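Local coordinates for glycoside Hydrolase (Bacteroides uniformis, PDB 5T99), which probably acts on galactose-bearing oligosaccharides from agarose as a family 2 glycoside hydrolase, and here holds the galactose-mimicking inhibitor galacto-isofagomine, at residues Arg175-Val180 with Leu280-Phe285; Tyr181-Gly186 with Glu204-Asn209; Phe217-Ser222 with Leu270-Tyr275; Ala232-Asn237 with Thr248-Asn253. One frame throughout, in Å; residues are numbered along the deposited sequence.

Contact 1: Arg175-Val180 with Leu280-Phe285; sequences RVDNKV and LTDTYF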
loop_
_atom_site.group_PDB
_atom_site.type_symbol
_atom_site.label_atom_id
_atom_site.label_comp_id
_atom_site.label_asym_id
_atom_site.label_seq_id
_atom_site.Cartn_x
_atom_site.Cartn_y
_atom_site.Cartn_z
ATOM N N ARG A 175 -20.541 15.906 -0.453
ATOM C CA ARG A 175 -21.098 15.916 0.902
ATOM C C ARG A 175 -22.163 16.996 0.973
ATOM O O ARG A 175 -21.866 18.186 0.809
ATOM C CB ARG A 175 -19.994 16.162 1.935
ATOM C CG ARG A 175 -19.102 14.943 2.146
ATOM C CD ARG A 175 -17.699 15.289 2.625
ATOM N NE ARG A 175 -16.762 14.185 2.394
ATOM C CZ ARG A 175 -15.427 14.271 2.468
ATOM N NH1 ARG A 175 -14.814 15.423 2.792
ATOM N NH2 ARG A 175 -14.690 13.183 2.217
ATOM N N VAL A 176 -23.407 16.574 1.182
ATOM C CA VAL A 176 -24.531 17.475 1.280
ATOM C C VAL A 176 -25.025 17.359 2.710
ATOM O O VAL A 176 -25.491 16.295 3.120
ATOM C CB VAL A 176 -25.638 17.092 0.279
ATOM C CG1 VAL A 176 -26.884 17.960 0.475
ATOM C CG2 VAL A 176 -25.118 17.227 -1.145
ATOM N N ASP A 177 -24.906 18.444 3.471
ATOM C CA ASP A 177 -25.305 18.458 4.874
ATOM C C ASP A 177 -26.349 19.534 5.179
ATOM O O ASP A 177 -26.452 20.523 4.461
ATOM C CB ASP A 177 -24.072 18.669 5.755
ATOM C CG ASP A 177 -23.205 17.431 5.846
ATOM O OD1 ASP A 177 -23.340 16.688 6.832
ATOM O OD2 ASP A 177 -22.400 17.191 4.923
ATOM N N ASN A 178 -27.118 19.323 6.251
ATOM C CA ASN A 178 -27.902 20.393 6.875
ATOM C C ASN A 178 -26.937 21.308 7.614
ATOM O O ASN A 178 -25.759 20.988 7.746
ATOM C CB ASN A 178 -28.952 19.828 7.836
ATOM C CG ASN A 178 -29.963 18.948 7.129
ATOM O OD1 ASN A 178 -30.658 19.399 6.218
ATOM N ND2 ASN A 178 -30.032 17.683 7.514
ATOM N N LYS A 179 -27.432 22.442 8.097
ATOM C CA LYS A 179 -26.558 23.469 8.669
ATOM C C LYS A 179 -26.021 23.178 10.095
ATOM O O LYS A 179 -25.177 23.942 10.606
ATOM C CB LYS A 179 -27.241 24.828 8.595
ATOM C CG LYS A 179 -27.374 25.317 7.162
ATOM C CD LYS A 179 -28.029 26.685 7.089
ATOM C CE LYS A 179 -28.302 27.088 5.648
ATOM N NZ LYS A 179 -28.487 28.559 5.511
ATOM N N VAL A 180 -26.496 22.097 10.724
ATOM C CA VAL A 180 -25.856 21.531 11.904
ATOM C C VAL A 180 -25.320 20.150 11.534
ATOM O O VAL A 180 -26.088 19.235 11.228
ATOM C CB VAL A 180 -26.827 21.430 13.097
ATOM C CG1 VAL A 180 -26.081 21.017 14.360
ATOM C CG2 VAL A 180 -27.542 22.760 13.322
ATOM N N LEU A 280 -33.438 14.847 13.263
ATOM C CA LEU A 280 -32.112 14.416 12.829
ATOM C C LEU A 280 -31.535 15.437 11.851
ATOM O O LEU A 280 -32.205 15.795 10.885
ATOM C CB LEU A 280 -32.226 13.064 12.113
ATOM C CG LEU A 280 -30.945 12.386 11.597
ATOM C CD1 LEU A 280 -30.035 11.959 12.733
ATOM C CD2 LEU A 280 -31.304 11.169 10.758
ATOM N N THR A 281 -30.310 15.903 12.091
ATOM C CA THR A 281 -29.626 16.800 11.158
ATOM C C THR A 281 -28.475 16.169 10.378
ATOM O O THR A 281 -28.133 16.657 9.300
ATOM C CB THR A 281 -29.072 18.041 11.865
ATOM O OG1 THR A 281 -27.957 17.680 12.698
ATOM C CG2 THR A 281 -30.159 18.697 12.697
ATOM N N ASP A 282 -27.860 15.116 10.912
ATOM C CA ASP A 282 -26.683 14.517 10.286
ATOM C C ASP A 282 -26.420 13.097 10.775
ATOM O O ASP A 282 -26.776 12.743 11.904
ATOM C CB ASP A 282 -25.454 15.387 10.566
ATOM C CG ASP A 282 -24.281 15.054 9.663
ATOM O OD1 ASP A 282 -24.492 14.476 8.569
ATOM O OD2 ASP A 282 -23.145 15.364 10.062
ATOM N N THR A 283 -25.814 12.300 9.896
ATOM C CA THR A 283 -25.416 10.932 10.193
ATOM C C THR A 283 -24.008 10.782 9.674
ATOM O O THR A 283 -23.735 11.151 8.539
ATOM C CB THR A 283 -26.325 9.896 9.505
ATOM O OG1 THR A 283 -27.677 10.049 9.961
ATOM C CG2 THR A 283 -25.866 8.472 9.814
ATOM N N TYR A 284 -23.124 10.220 10.498
ATOM C CA TYR A 284 -21.691 10.166 10.204
ATOM C C TYR A 284 -21.119 8.851 10.712
ATOM O O TYR A 284 -21.226 8.543 11.904
ATOM C CB TYR A 284 -21.001 11.334 10.899
ATOM C CG TYR A 284 -19.544 11.570 10.552
ATOM C CD1 TYR A 284 -19.181 12.484 9.552
ATOM C CD2 TYR A 284 -18.529 10.918 11.241
ATOM C CE1 TYR A 284 -17.848 12.735 9.254
ATOM C CE2 TYR A 284 -17.194 11.161 10.947
ATOM C CZ TYR A 284 -16.858 12.072 9.954
ATOM O OH TYR A 284 -15.535 12.310 9.658
ATOM N N PHE A 285 -20.509 8.093 9.807
ATOM C CA PHE A 285 -19.983 6.777 10.107
ATOM C C PHE A 285 -18.460 6.813 10.293
ATOM O O PHE A 285 -17.764 7.574 9.614
ATOM C CB PHE A 285 -20.362 5.804 8.994
ATOM C CG PHE A 285 -21.829 5.467 8.955
ATOM C CD1 PHE A 285 -22.346 4.430 9.750
ATOM C CD2 PHE A 285 -22.696 6.166 8.121
ATOM C CE1 PHE A 285 -23.692 4.098 9.710
ATOM C CE2 PHE A 285 -24.050 5.840 8.078
ATOM C CZ PHE A 285 -24.550 4.809 8.877
HETATM O O HOH W 1 -21.389 15.442 7.980
HETATM O O HOH W 2 -26.390 16.678 7.411
#
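N178 and T281 face each other with CA atoms 5.9 Å apart, and no backbone-to-backbone hydrogen bond joins 175-180 to 280-285, so side chains and water carry the contact. The amide of N178 reaches the carbonyl of T281 (ND2 to O, 2.8 Å); the bond is nearly straight at 167°, and that oxygen lies close to the amide plane. The T281 hydroxyl donates to the V180 carbonyl (OG1 to O, 2.8 Å) from above its plane, which it reaches because OG1 sits between the backbone N and the carbonyl carbon (chi1 71°). D177 OD1 comes within 3.0 Å of D282 OD1, planes 79° apart: like charges brought close, with no hydrogen bond between them. A water to one side bridges D177 OD1 (2.6 Å) and D282 OD2 (2.7 Å), but it cannot serve every acceptor around it at once. The salt bridge from D177 OD2 to R104 probably offsets part of the charge, while D282 OD2 accepts the backbone N of I182. The contact joins the end of strand 172-177, in the sugar-binding domain, to strand 279-288, an outermost strand of a four-stranded sheet, beside strand 180-194.

Contact 2: Tyr181-Gly186 with Glu204-Asn209; sequences YIPEHG and ETTVKN. With EDO (1,2-ethanediol), chain K.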
loop_
_atom_site.group_PDB
_atom_site.type_symbol
_atom_site.label_atom_id
_atom_site.label_comp_id
_atom_site.label_asym_id
_atom_site.label_seq_id
_atom_site.Cartn_x
_atom_site.Cartn_y
_atom_site.Cartn_z
ATOM N N TYR A 181 -24.002 19.997 11.570
ATOM C CA TYR A 181 -23.364 18.777 11.062
ATOM C C TYR A 181 -21.943 18.577 11.581
ATOM O O TYR A 181 -21.290 19.511 12.078
ATOM C CB TYR A 181 -23.302 18.805 9.523
ATOM C CG TYR A 181 -22.361 19.879 9.000
ATOM C CD1 TYR A 181 -21.087 19.560 8.531
ATOM C CD2 TYR A 181 -22.731 21.224 9.019
ATOM C CE1 TYR A 181 -20.224 20.545 8.074
ATOM C CE2 TYR A 181 -21.869 22.223 8.573
ATOM C CZ TYR A 181 -20.623 21.882 8.099
ATOM O OH TYR A 181 -19.786 22.883 7.662
ATOM N N ILE A 182 -21.473 17.348 11.392
ATOM C CA ILE A 182 -20.098 16.949 11.692
ATOM C C ILE A 182 -19.200 17.271 10.480
ATOM O O ILE A 182 -19.395 16.685 9.419
ATOM C CB ILE A 182 -20.053 15.439 12.042
ATOM C CG1 ILE A 182 -20.846 15.181 13.332
ATOM C CG2 ILE A 182 -18.624 14.941 12.191
ATOM C CD1 ILE A 182 -21.292 13.745 13.494
ATOM N N PRO A 183 -18.215 18.194 10.634
ATOM C CA PRO A 183 -17.292 18.552 9.536
ATOM C C PRO A 183 -16.260 17.470 9.302
ATOM O O PRO A 183 -16.316 16.434 9.978
ATOM C CB PRO A 183 -16.635 19.834 10.032
ATOM C CG PRO A 183 -16.627 19.676 11.516
ATOM C CD PRO A 183 -17.861 18.898 11.878
ATOM N N GLU A 184 -15.334 17.675 8.361
ATOM C CA GLU A 184 -14.476 16.555 7.943
ATOM C C GLU A 184 -13.564 16.110 9.072
ATOM O O GLU A 184 -13.131 16.922 9.880
ATOM C CB GLU A 184 -13.687 16.813 6.647
ATOM C CG GLU A 184 -12.708 17.972 6.665
ATOM C CD GLU A 184 -11.617 17.870 5.589
ATOM O OE1 GLU A 184 -11.607 16.913 4.754
ATOM O OE2 GLU A 184 -10.759 18.770 5.584
ATOM N N HIS A 185 -13.322 14.805 9.126
ATOM C CA HIS A 185 -12.546 14.183 10.198
ATOM C C HIS A 185 -13.074 14.537 11.588
ATOM O O HIS A 185 -12.307 14.666 12.531
ATOM C CB HIS A 185 -11.076 14.569 10.053
ATOM C CG HIS A 185 -10.573 14.453 8.648
ATOM N ND1 HIS A 185 -9.727 15.380 8.076
ATOM C CD2 HIS A 185 -10.827 13.529 7.689
ATOM C CE1 HIS A 185 -9.456 15.012 6.837
ATOM N NE2 HIS A 185 -10.119 13.899 6.575
ATOM N N GLY A 186 -14.393 14.642 11.706
ATOM C CA GLY A 186 -15.030 15.204 12.889
ATOM C C GLY A 186 -15.347 14.271 14.047
ATOM O O GLY A 186 -15.949 14.717 15.030
ATOM N N GLU A 204 -14.760 11.489 20.691
ATOM C CA GLU A 204 -14.832 12.938 20.583
ATOM C C GLU A 204 -15.614 13.311 19.338
ATOM O O GLU A 204 -15.230 12.926 18.243
ATOM C CB GLU A 204 -13.443 13.571 20.501
ATOM C CG GLU A 204 -13.466 15.094 20.594
ATOM C CD GLU A 204 -12.161 15.712 20.146
ATOM O OE1 GLU A 204 -11.354 16.066 21.017
ATOM O OE2 GLU A 204 -11.945 15.817 18.926
ATOM N N THR A 205 -16.687 14.078 19.519
ATOM C CA THR A 205 -17.528 14.531 18.416
ATOM C C THR A 205 -17.312 16.037 18.208
ATOM O O THR A 205 -17.340 16.803 19.164
ATOM C CB THR A 205 -19.023 14.254 18.700
ATOM O OG1 THR A 205 -19.178 12.911 19.161
ATOM C CG2 THR A 205 -19.879 14.446 17.459
ATOM N N THR A 206 -17.110 16.430 16.952
ATOM C CA THR A 206 -17.032 17.829 16.542
ATOM C C THR A 206 -18.312 18.157 15.782
ATOM O O THR A 206 -18.707 17.426 14.867
ATOM C CB THR A 206 -15.805 18.075 15.621
ATOM O OG1 THR A 206 -14.601 17.659 16.281
ATOM C CG2 THR A 206 -15.679 19.552 15.238
ATOM N N VAL A 207 -18.955 19.254 16.154
ATOM C CA VAL A 207 -20.188 19.685 15.490
ATOM C C VAL A 207 -20.055 21.144 15.080
ATOM O O VAL A 207 -19.613 21.979 15.878
ATOM C CB VAL A 207 -21.432 19.505 16.394
ATOM C CG1 VAL A 207 -22.692 19.963 15.666
ATOM C CG2 VAL A 207 -21.565 18.054 16.840
ATOM N N LYS A 208 -20.430 21.424 13.834
ATOM C CA LYS A 208 -20.425 22.770 13.277
ATOM C C LYS A 208 -21.864 23.287 13.229
ATOM O O LYS A 208 -22.770 22.576 12.780
ATOM C CB LYS A 208 -19.824 22.745 11.869
ATOM C CG LYS A 208 -19.610 24.110 11.218
ATOM C CD LYS A 208 -18.445 24.859 11.858
ATOM C CE LYS A 208 -18.169 26.190 11.170
ATOM N NZ LYS A 208 -19.314 27.131 11.346
ATOM N N ASN A 209 -22.055 24.522 13.693
ATOM C CA ASN A 209 -23.356 25.202 13.670
ATOM C C ASN A 209 -23.312 26.331 12.633
ATOM O O ASN A 209 -22.891 27.451 12.932
ATOM C CB ASN A 209 -23.693 25.763 15.061
ATOM C CG ASN A 209 -25.072 26.411 15.123
ATOM O OD1 ASN A 209 -25.788 26.479 14.124
ATOM N ND2 ASN A 209 -25.450 26.884 16.310
HETATM C C1 EDO K . -8.945 17.306 19.491
HETATM O O1 EDO K . -9.202 17.839 20.798
HETATM C C2 EDO K . -7.474 16.973 19.275
HETATM O O2 EDO K . -7.028 17.447 17.997
#
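K208 and Y181 form an antiparallel hydrogen-bonded pair: K208 N donates to Y181 O at 2.7 Å with an angle of 173°, and Y181 N returns a bond to K208 O at 3.1 Å. Their side chains lie side by side and point the same way. The Y181 ring has its CG tucked between the backbone N and the carbonyl carbon (chi1 68°), which lays one face against the lysine, and K208 CB makes a CH-pi contact 4.2 Å from the ring centroid, offset toward the rim. Beyond CG the lysine bends away, its NZ making a weak bond to the carbonyl of G243. The pairing belongs to the hairpin of strands 180-194 and 198-209 in the immunoglobulin-like sandwich expected of family 2 enzymes; a type II turn from P183 to G186 interrupts the first strand. Where the turn ends, T206 N donates to G186 O (2.8 Å). A side chain at G186 would run into I182 CG2. T206 CG2 packs on P183 CG at 3.8 Å, the two side chains crossing at about a right angle. E204 OE1 accepts a hydrogen bond from a 1,2-ethanediol, probably from the crystallisation liquor.

Contact 3: Phe217-Ser222 with Leu270-Tyr275; sequences FNIRHS and LKTEIY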
loop_
_atom_site.group_PDB
_atom_site.type_symbol
_atom_site.label_atom_id
_atom_site.label_comp_id
_atom_site.label_asym_id
_atom_site.label_seq_id
_atom_site.Cartn_x
_atom_site.Cartn_y
_atom_site.Cartn_z
ATOM N N PHE A 217 -27.322 20.526 20.957
ATOM C CA PHE A 217 -27.624 19.424 20.038
ATOM C C PHE A 217 -27.323 18.089 20.688
ATOM O O PHE A 217 -26.320 17.950 21.386
ATOM C CB PHE A 217 -26.827 19.586 18.750
ATOM C CG PHE A 217 -26.944 20.961 18.142
ATOM C CD1 PHE A 217 -28.125 21.368 17.542
ATOM C CD2 PHE A 217 -25.883 21.857 18.192
ATOM C CE1 PHE A 217 -28.244 22.633 16.987
ATOM C CE2 PHE A 217 -25.998 23.129 17.642
ATOM C CZ PHE A 217 -27.180 23.510 17.036
ATOM N N ASN A 218 -28.204 17.114 20.471
ATOM C CA ASN A 218 -28.012 15.770 21.012
ATOM C C ASN A 218 -27.243 14.901 20.027
ATOM O O ASN A 218 -27.360 15.066 18.819
ATOM C CB ASN A 218 -29.356 15.122 21.384
ATOM C CG ASN A 218 -29.965 15.721 22.646
ATOM O OD1 ASN A 218 -29.262 16.220 23.519
ATOM N ND2 ASN A 218 -31.283 15.665 22.748
ATOM N N ILE A 219 -26.451 13.988 20.573
ATOM C CA ILE A 219 -25.608 13.100 19.789
ATOM C C ILE A 219 -25.928 11.678 20.203
ATOM O O ILE A 219 -25.926 11.385 21.391
ATOM C CB ILE A 219 -24.109 13.356 20.055
ATOM C CG1 ILE A 219 -23.735 14.808 19.726
ATOM C CG2 ILE A 219 -23.235 12.396 19.247
ATOM C CD1 ILE A 219 -22.461 15.274 20.396
ATOM N N ARG A 220 -26.195 10.810 19.225
ATOM C CA ARG A 220 -26.418 9.394 19.475
ATOM C C ARG A 220 -25.399 8.550 18.729
ATOM O O ARG A 220 -25.450 8.439 17.498
ATOM C CB ARG A 220 -27.817 8.979 19.051
ATOM C CG ARG A 220 -28.183 7.579 19.506
ATOM C CD ARG A 220 -29.464 7.102 18.857
ATOM N NE ARG A 220 -30.584 7.980 19.193
ATOM C CZ ARG A 220 -31.761 7.989 18.564
ATOM N NH1 ARG A 220 -32.007 7.159 17.553
ATOM N NH2 ARG A 220 -32.703 8.842 18.955
ATOM N N HIS A 221 -24.500 7.936 19.500
ATOM C CA HIS A 221 -23.507 6.994 18.981
ATOM C C HIS A 221 -24.031 5.566 19.032
ATOM O O HIS A 221 -24.199 5.023 20.124
ATOM C CB HIS A 221 -22.229 7.052 19.815
ATOM C CG HIS A 221 -21.533 8.368 19.762
ATOM N ND1 HIS A 221 -21.105 8.933 18.581
ATOM C CD2 HIS A 221 -21.159 9.217 20.748
ATOM C CE1 HIS A 221 -20.518 10.086 18.838
ATOM N NE2 HIS A 221 -20.535 10.283 20.148
ATOM N N SER A 222 -24.258 4.967 17.864
ATOM C CA SER A 222 -24.575 3.540 17.753
ATOM C C SER A 222 -23.334 2.738 17.326
ATOM O O SER A 222 -22.784 2.955 16.232
ATOM C CB SER A 222 -25.714 3.318 16.757
ATOM O OG SER A 222 -26.887 3.969 17.196
ATOM N N LEU A 270 -19.112 2.657 13.897
ATOM C CA LEU A 270 -19.750 3.700 14.702
ATOM C C LEU A 270 -20.657 4.543 13.822
ATOM O O LEU A 270 -20.175 5.175 12.886
ATOM C CB LEU A 270 -18.695 4.615 15.335
ATOM C CG LEU A 270 -19.188 5.904 16.003
ATOM C CD1 LEU A 270 -20.083 5.570 17.196
ATOM C CD2 LEU A 270 -18.021 6.786 16.415
ATOM N N LYS A 271 -21.948 4.574 14.141
ATOM C CA LYS A 271 -22.895 5.489 13.503
ATOM C C LYS A 271 -23.168 6.615 14.482
ATOM O O LYS A 271 -23.657 6.373 15.585
ATOM C CB LYS A 271 -24.177 4.735 13.172
ATOM C CG LYS A 271 -25.339 5.523 12.546
ATOM C CD LYS A 271 -26.647 4.740 12.750
ATOM C CE LYS A 271 -27.525 4.701 11.517
ATOM N NZ LYS A 271 -28.539 3.603 11.600
ATOM N N THR A 272 -22.842 7.839 14.091
ATOM C CA THR A 272 -23.061 9.017 14.932
ATOM C C THR A 272 -24.154 9.887 14.301
ATOM O O THR A 272 -24.018 10.331 13.156
ATOM C CB THR A 272 -21.752 9.832 15.123
ATOM O OG1 THR A 272 -20.781 9.026 15.797
ATOM C CG2 THR A 272 -21.992 11.102 15.940
ATOM N N GLU A 273 -25.221 10.130 15.061
ATOM C CA GLU A 273 -26.377 10.907 14.610
ATOM C C GLU A 273 -26.438 12.184 15.432
ATOM O O GLU A 273 -26.267 12.141 16.655
ATOM C CB GLU A 273 -27.664 10.084 14.765
ATOM C CG GLU A 273 -27.793 8.996 13.698
ATOM C CD GLU A 273 -28.817 7.909 14.009
ATOM O OE1 GLU A 273 -29.119 7.648 15.192
ATOM O OE2 GLU A 273 -29.306 7.272 13.054
ATOM N N ILE A 274 -26.628 13.318 14.760
ATOM C CA ILE A 274 -26.809 14.604 15.424
ATOM C C ILE A 274 -28.290 14.976 15.401
ATOM O O ILE A 274 -28.951 14.812 14.364
ATOM C CB ILE A 274 -25.997 15.708 14.719
ATOM C CG1 ILE A 274 -24.521 15.295 14.603
ATOM C CG2 ILE A 274 -26.149 17.043 15.442
ATOM C CD1 ILE A 274 -23.838 15.019 15.924
ATOM N N TYR A 275 -28.807 15.486 16.524
ATOM C CA TYR A 275 -30.207 15.927 16.601
ATOM C C TYR A 275 -30.322 17.352 17.079
ATOM O O TYR A 275 -29.597 17.768 17.988
ATOM C CB TYR A 275 -31.050 15.037 17.513
ATOM C CG TYR A 275 -31.153 13.626 17.029
ATOM C CD1 TYR A 275 -32.209 13.217 16.214
ATOM C CD2 TYR A 275 -30.183 12.688 17.374
ATOM C CE1 TYR A 275 -32.291 11.914 15.765
ATOM C CE2 TYR A 275 -30.257 11.393 16.929
ATOM C CZ TYR A 275 -31.298 11.004 16.127
ATOM O OH TYR A 275 -31.338 9.698 15.693
HETATM O O HOH W 3 -30.764 5.521 15.216
#
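The imidazole of H221 has I219 CG2 over one face, 3.4 Å above its plane and offset toward the rim, and T272 OG1 at its edge, where ND1 and that hydroxyl form a hydrogen bond of 2.8 Å whose donor could be either group. At the edge of the F217 ring, in its plane, lies the carbonyl oxygen of Y275. On the side of the sheet that carries R220, E273 and Y275, the R220 guanidinium has the tyrosine OH over one face, 3.2 Å above the plane and offset toward the rim, and is turned 29° from the phenol ring. CG anti to the backbone N and a bend at chi3 (-60°) bring it there. Although R220 NH1 is 3.2 Å from Y275 OH, the angle is too poor for a hydrogen bond. The salt bridge from R220 NH1 to E273 OE1 is long at 3.8 Å, and the oxygen lies well out of the guanidinium plane, so it acts through charge alone. A water donates to E273 OE1 (2.7 Å) and receives a weak bond from R220 NH1. A leucine in place of R220 would probably leave E273 without this opposing charge and strip the tyrosine hydroxyl of its flat cover. The strands run antiparallel at 165°. On the other face, I219 CG1 meets I274 CD1 at 3.8 Å. Reciprocal backbone bonds at N218-Y275, R220-E273 and S222-K271 thus hold the pair; charge and water add a weak, loosely directed tie on one face, and on the buried face H221 ND1 and T272 OG1 satisfy each other.

Contact 4: Ala232-Asn237 with Thr248-Asn253; sequences AILNDN and TLAYIN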
loop_
_atom_site.group_PDB
_atom_site.type_symbol
_atom_site.label_atom_id
_atom_site.label_comp_id
_atom_site.label_asym_id
_atom_site.label_seq_id
_atom_site.Cartn_x
_atom_site.Cartn_y
_atom_site.Cartn_z
ATOM N N ALA A 232 -24.456 -1.347 21.305
ATOM C CA ALA A 232 -24.358 -0.338 22.365
ATOM C C ALA A 232 -24.679 1.029 21.795
ATOM O O ALA A 232 -24.412 1.290 20.619
ATOM C CB ALA A 232 -22.969 -0.332 22.997
ATOM N N ILE A 233 -25.269 1.881 22.633
ATOM C CA ILE A 233 -25.603 3.253 22.267
ATOM C C ILE A 233 -25.089 4.194 23.356
ATOM O O ILE A 233 -25.349 3.979 24.548
ATOM C CB ILE A 233 -27.121 3.436 22.037
ATOM C CG1 ILE A 233 -27.517 2.797 20.704
ATOM C CG2 ILE A 233 -27.505 4.923 22.063
ATOM C CD1 ILE A 233 -29.007 2.829 20.404
ATOM N N LEU A 234 -24.338 5.218 22.936
ATOM C CA LEU A 234 -23.790 6.210 23.849
ATOM C C LEU A 234 -24.385 7.543 23.450
ATOM O O LEU A 234 -24.285 7.946 22.287
ATOM C CB LEU A 234 -22.267 6.274 23.765
ATOM C CG LEU A 234 -21.580 7.425 24.534
ATOM C CD1 LEU A 234 -21.905 7.424 26.027
ATOM C CD2 LEU A 234 -20.072 7.365 24.312
ATOM N N ASN A 235 -25.006 8.211 24.416
ATOM C CA ASN A 235 -25.554 9.527 24.211
ATOM C C ASN A 235 -24.592 10.600 24.726
ATOM O O ASN A 235 -23.837 10.393 25.695
ATOM C CB ASN A 235 -26.928 9.640 24.874
ATOM C CG ASN A 235 -28.026 9.021 24.025
ATOM O OD1 ASN A 235 -28.393 9.562 22.978
ATOM N ND2 ASN A 235 -28.545 7.880 24.458
ATOM N N ASP A 236 -24.619 11.740 24.052
ATOM C CA ASP A 236 -23.802 12.888 24.415
ATOM C C ASP A 236 -24.547 14.125 23.933
ATOM O O ASP A 236 -25.631 14.000 23.361
ATOM C CB ASP A 236 -22.406 12.753 23.771
ATOM C CG ASP A 236 -21.358 13.646 24.413
ATOM O OD1 ASP A 236 -21.655 14.260 25.469
ATOM O OD2 ASP A 236 -20.233 13.743 23.846
ATOM N N ASN A 237 -24.009 15.306 24.203
ATOM C CA ASN A 237 -24.536 16.526 23.631
ATOM C C ASN A 237 -23.494 17.622 23.627
ATOM O O ASN A 237 -22.479 17.537 24.325
ATOM C CB ASN A 237 -25.776 16.993 24.400
ATOM C CG ASN A 237 -25.511 17.166 25.880
ATOM O OD1 ASN A 237 -24.910 18.149 26.307
ATOM N ND2 ASN A 237 -25.930 16.190 26.669
ATOM N N THR A 248 -17.041 17.691 22.031
ATOM C CA THR A 248 -17.498 17.022 23.229
ATOM C C THR A 248 -16.928 15.623 23.268
ATOM O O THR A 248 -16.690 15.018 22.229
ATOM C CB THR A 248 -19.047 16.989 23.308
ATOM O OG1 THR A 248 -19.464 16.285 24.486
ATOM C CG2 THR A 248 -19.660 16.346 22.058
ATOM N N LEU A 249 -16.734 15.128 24.487
ATOM C CA LEU A 249 -16.149 13.828 24.762
ATOM C C LEU A 249 -17.059 12.998 25.660
ATOM O O LEU A 249 -17.609 13.498 26.637
ATOM C CB LEU A 249 -14.798 14.013 25.445
ATOM C CG LEU A 249 -13.587 14.072 24.522
ATOM C CD1 LEU A 249 -12.391 14.658 25.260
ATOM C CD2 LEU A 249 -13.258 12.681 23.989
ATOM N N ALA A 250 -17.206 11.726 25.313
ATOM C CA ALA A 250 -17.969 10.763 26.099
ATOM C C ALA A 250 -17.310 9.394 25.961
ATOM O O ALA A 250 -16.476 9.200 25.089
ATOM C CB ALA A 250 -19.395 10.701 25.585
ATOM N N TYR A 251 -17.701 8.443 26.799
ATOM C CA TYR A 251 -17.183 7.074 26.713
ATOM C C TYR A 251 -18.291 6.078 27.032
ATOM O O TYR A 251 -19.285 6.406 27.684
ATOM C CB TYR A 251 -15.995 6.854 27.664
ATOM C CG TYR A 251 -16.439 6.835 29.102
ATOM C CD1 TYR A 251 -16.695 5.630 29.761
ATOM C CD2 TYR A 251 -16.685 8.027 29.779
ATOM C CE1 TYR A 251 -17.158 5.612 31.074
ATOM C CE2 TYR A 251 -17.139 8.023 31.087
ATOM C CZ TYR A 251 -17.372 6.815 31.727
ATOM O OH TYR A 251 -17.813 6.820 33.004
ATOM N N ILE A 252 -18.088 4.852 26.584
ATOM C CA ILE A 252 -19.033 3.776 26.829
ATOM C C ILE A 252 -18.264 2.471 26.995
ATOM O O ILE A 252 -17.248 2.251 26.320
ATOM C CB ILE A 252 -20.080 3.691 25.699
ATOM C CG1 ILE A 252 -21.150 2.640 26.025
ATOM C CG2 ILE A 252 -19.424 3.400 24.351
ATOM C CD1 ILE A 252 -22.379 2.695 25.132
ATOM N N ASN A 253 -18.746 1.630 27.909
ATOM C CA ASN A 253 -18.184 0.300 28.157
ATOM C C ASN A 253 -18.690 -0.675 27.090
ATOM O O ASN A 253 -19.861 -0.631 26.701
ATOM C CB ASN A 253 -18.610 -0.236 29.536
ATOM C CG ASN A 253 -18.059 0.576 30.702
ATOM O OD1 ASN A 253 -16.991 1.195 30.625
ATOM N ND2 ASN A 253 -18.787 0.557 31.810
#
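D236 and T248 point at each other from opposite directions, and the hydroxyl of T248 donates to the carboxylate (OG1 to D236 OD2, 2.7 Å). The oxygen is met on its syn side, 30° out of the carboxylate plane. With CG anti to the backbone N (chi1 -162°), the D236 carboxylate extends toward the opposing strand, while its other oxygen, OD1, takes a weak bond from the N of N237. Further along, L234 spreads over the opposite strand: CD2 rests on A250 CB at 3.6 Å and CD1 comes within 3.3 Å of Y251 O. I252 answers from its own side, its CD1 3.8 Å from both A232 CB and L234 CB and also against the I233 carbonyl (3.3 Å to O). A serine at D236 would probably be too short to reach the T248 hydroxyl, leaving that donor without its carboxylate and opening a gap beside A250. The strand axes stand 7.3 Å apart and run at 162°, with no backbone hydrogen bond between them. Strands 230-240 and 245-255 are outermost strands of two different sheets, each bonded to its own neighbour, D236 to I219 and T248 to T205. Alternate residues point toward the other strand, so at this surface margin of the sandwich the two edge strands meet through apolar side chains, and the D236-T248 bond adds one directional, charged tie.

In the fold
Contacts 2, 3 and 4 belong to one two-sheet sandwich, and contact 1 connects it to the sugar-binding domain. Contacts 1, 3 and 4 reach one sheet; contacts 1 and 3, with centres about 10 Å apart, are joined in it by a probable hydrogen bond from Y284 N to T272 O (2.8 Å). Contacts 2 and 4 reach the other, where T205 N probably bonds to T248 O (2.9 Å). Across the interior, I182 CD1 of contact 2 packs 3.7 Å from both T272 CG2 and I274 CD1 of contact 3. Contact 4 bridges the sheets at one margin, its centre about 19 Å from that of contact 1. None of the residues lining the galacto-isofagomine pocket, such as E417 and E494, falls in these segments.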